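Local coordinates for 27kDa outer membrane protein (Silicibacter pomeroyi, PDB 3GYK) that probably acts as a thiol-disulfide oxidoreductase of the DsbA-like thioredoxin family, the present chain being its DsbA-like domain, at residues 27-32 / 147-152. Sequence-based numbering, arbitrary orientation.
Sequences VEFFDY and SFVVED
Val27 and Phe29 of strand 24-30 pair with Val149 and Ser147 of the antiparallel strand 147-150, the axes approaching to 4.7 Å. Two hydrogen-bonded pairs, Val27 with Val149 and Phe29 with Ser147, flank the non-hydrogen-bonded pair Glu28 with Phe148. Val27 N donates a hydrogen bond to Val149 O (2.8 Å), and Val149 N donates one back to Val27 O. Phe29 N reaches Ser147 O with a nearly straight N-H...O angle of 169°; the return bond from Ser147 N to Phe29 O is longer, at 3.3 Å. Val27 O also receives a CA-H...O contact from Phe148 CA (3.1 Å).

Packing is closest on the face of Glu28 and Phe148. The two side chains run side by side, and Glu28 CG lies 3.4 Å from Phe148 CE1. With CG anti to the backbone N (chi1 -177°) and the chain extended beyond it, Glu28 carries its carboxylate along the ring's CE1 and CZ, its plane turned 31° from that of the ring. The side chain of Glu28, a buried residue, lies close to, but not against, Cys34 and Cys37, which probably form the CxxC motif of a thioredoxin-type oxidoreductase. On the opposite face the atoms stand further apart, though more surface is covered: Val27 CB and Val149 CB are separated by 3.9 Å, and Phe29 CE2 comes no nearer than 4.5 Å to Val149 CG2. Ser147 OG is hydrogen-bonded to Gly144 O, outside the strand pair. Solvent is met at the turn where exposed Asp152 and partly exposed Glu151 form salt bridges with Arg5.

The pair lies inside the mixed sheet of the thioredoxin fold: strand 54-60 runs parallel to 24-30 along its other edge, strand 153-155 continues the sheet beyond 147-150, and helix 124-140 packs against Phe29 and Val149.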
loop_
_atom_site.group_PDB
_atom_site.type_symbol
_atom_site.label_atom_id
_atom_site.label_comp_id
_atom_site.label_asym_id
_atom_site.label_seq_id
_atom_site.Cartn_x
_atom_site.Cartn_y
_atom_site.Cartn_z
ATOM N N VAL A 27 5.941 -5.459 3.194
ATOM C CA VAL A 27 4.600 -4.901 3.375
ATOM C C VAL A 27 4.739 -3.409 3.639
ATOM O O VAL A 27 5.576 -3.024 4.447
ATOM C CB VAL A 27 3.893 -5.554 4.590
ATOM C CG1 VAL A 27 2.485 -5.000 4.735
ATOM C CG2 VAL A 27 3.858 -7.107 4.425
ATOM N N GLU A 28 3.928 -2.568 2.987
ATOM C CA GLU A 28 3.959 -1.133 3.298
ATOM C C GLU A 28 2.578 -0.720 3.796
ATOM O O GLU A 28 1.560 -1.098 3.201
ATOM C CB GLU A 28 4.283 -0.304 2.042
ATOM C CG GLU A 28 4.397 1.198 2.388
ATOM C CD GLU A 28 4.655 2.122 1.192
ATOM O OE1 GLU A 28 4.845 1.628 0.063
ATOM O OE2 GLU A 28 4.616 3.376 1.408
ATOM N N PHE A 29 2.564 0.044 4.889
ATOM C CA PHE A 29 1.344 0.666 5.419
ATOM C C PHE A 29 1.450 2.140 5.030
ATOM O O PHE A 29 2.454 2.804 5.345
ATOM C CB PHE A 29 1.347 0.580 6.949
ATOM C CG PHE A 29 1.034 -0.809 7.516
ATOM C CD1 PHE A 29 -0.143 -1.035 8.238
ATOM C CD2 PHE A 29 1.958 -1.869 7.379
ATOM C CE1 PHE A 29 -0.430 -2.285 8.796
ATOM C CE2 PHE A 29 1.689 -3.131 7.941
ATOM C CZ PHE A 29 0.495 -3.352 8.631
ATOM N N PHE A 30 0.416 2.687 4.393
ATOM C CA PHE A 30 0.548 4.052 3.868
ATOM C C PHE A 30 -0.795 4.796 3.814
ATOM O O PHE A 30 -1.870 4.182 3.941
ATOM C CB PHE A 30 1.137 4.006 2.435
ATOM C CG PHE A 30 0.327 3.161 1.491
ATOM C CD1 PHE A 30 -0.809 3.674 0.885
ATOM C CD2 PHE A 30 0.680 1.823 1.254
ATOM C CE1 PHE A 30 -1.584 2.889 0.029
ATOM C CE2 PHE A 30 -0.111 1.020 0.409
ATOM C CZ PHE A 30 -1.228 1.559 -0.209
ATOM N N ASP A 31 -0.682 6.119 3.614
ATOM C CA ASP A 31 -1.830 7.054 3.548
ATOM C C ASP A 31 -1.486 7.997 2.399
ATOM O O ASP A 31 -0.350 8.487 2.318
ATOM C CB ASP A 31 -1.926 7.793 4.901
ATOM C CG ASP A 31 -3.041 8.834 4.958
ATOM O OD1 ASP A 31 -3.032 9.756 4.109
ATOM O OD2 ASP A 31 -3.888 8.750 5.882
ATOM N N TYR A 32 -2.459 8.254 1.513
ATOM C CA TYR A 32 -2.205 9.057 0.303
ATOM C C TYR A 32 -1.889 10.528 0.556
ATOM O O TYR A 32 -1.409 11.190 -0.340
ATOM C CB TYR A 32 -3.337 8.917 -0.753
ATOM C CG TYR A 32 -3.384 7.526 -1.331
ATOM C CD1 TYR A 32 -2.417 7.106 -2.261
ATOM C CD2 TYR A 32 -4.373 6.624 -0.938
ATOM C CE1 TYR A 32 -2.424 5.786 -2.776
ATOM C CE2 TYR A 32 -4.404 5.299 -1.457
ATOM C CZ TYR A 32 -3.432 4.898 -2.370
ATOM O OH TYR A 32 -3.464 3.599 -2.837
ATOM N N SER A 147 5.080 2.777 7.332
ATOM C CA SER A 147 5.783 1.726 8.097
ATOM C C SER A 147 5.891 0.477 7.222
ATOM O O SER A 147 4.999 0.184 6.420
ATOM C CB SER A 147 5.053 1.378 9.397
ATOM O OG SER A 147 5.086 2.444 10.345
ATOM N N PHE A 148 6.986 -0.259 7.385
ATOM C CA PHE A 148 7.247 -1.421 6.543
ATOM C C PHE A 148 7.497 -2.680 7.372
ATOM O O PHE A 148 7.987 -2.635 8.498
ATOM C CB PHE A 148 8.493 -1.185 5.666
ATOM C CG PHE A 148 8.343 -0.059 4.679
ATOM C CD1 PHE A 148 7.863 -0.300 3.398
ATOM C CD2 PHE A 148 8.731 1.233 5.020
ATOM C CE1 PHE A 148 7.743 0.761 2.449
ATOM C CE2 PHE A 148 8.605 2.290 4.103
ATOM C CZ PHE A 148 8.097 2.045 2.804
ATOM N N VAL A 149 7.185 -3.819 6.761
ATOM C CA VAL A 149 7.641 -5.124 7.253
ATOM C C VAL A 149 8.473 -5.681 6.120
ATOM O O VAL A 149 8.075 -5.584 4.952
ATOM C CB VAL A 149 6.441 -6.105 7.481
ATOM C CG1 VAL A 149 6.934 -7.477 7.958
ATOM C CG2 VAL A 149 5.428 -5.523 8.483
ATOM N N VAL A 150 9.637 -6.240 6.441
ATOM C CA VAL A 150 10.458 -6.905 5.433
ATOM C C VAL A 150 10.729 -8.300 5.992
ATOM O O VAL A 150 11.624 -8.469 6.837
ATOM C CB VAL A 150 11.805 -6.186 5.146
ATOM C CG1 VAL A 150 12.600 -6.949 4.020
ATOM C CG2 VAL A 150 11.551 -4.701 4.773
ATOM N N GLU A 151 9.930 -9.275 5.537
ATOM C CA GLU A 151 9.957 -10.658 6.074
ATOM C C GLU A 151 9.781 -10.584 7.593
ATOM O O GLU A 151 8.764 -10.107 8.051
ATOM C CB GLU A 151 11.225 -11.445 5.696
ATOM C CG GLU A 151 11.223 -12.113 4.352
ATOM C CD GLU A 151 10.036 -13.044 4.096
ATOM O OE1 GLU A 151 9.966 -14.130 4.693
ATOM O OE2 GLU A 151 9.224 -12.715 3.233
ATOM N N ASP A 152 10.780 -11.024 8.355
ATOM C CA ASP A 152 10.633 -11.063 9.817
ATOM C C ASP A 152 10.942 -9.734 10.497
ATOM O O ASP A 152 10.731 -9.608 11.708
ATOM C CB ASP A 152 11.515 -12.147 10.415
ATOM C CG ASP A 152 11.041 -13.536 10.074
ATOM O OD1 ASP A 152 9.839 -13.750 9.878
ATOM O OD2 ASP A 152 11.892 -14.432 10.037
#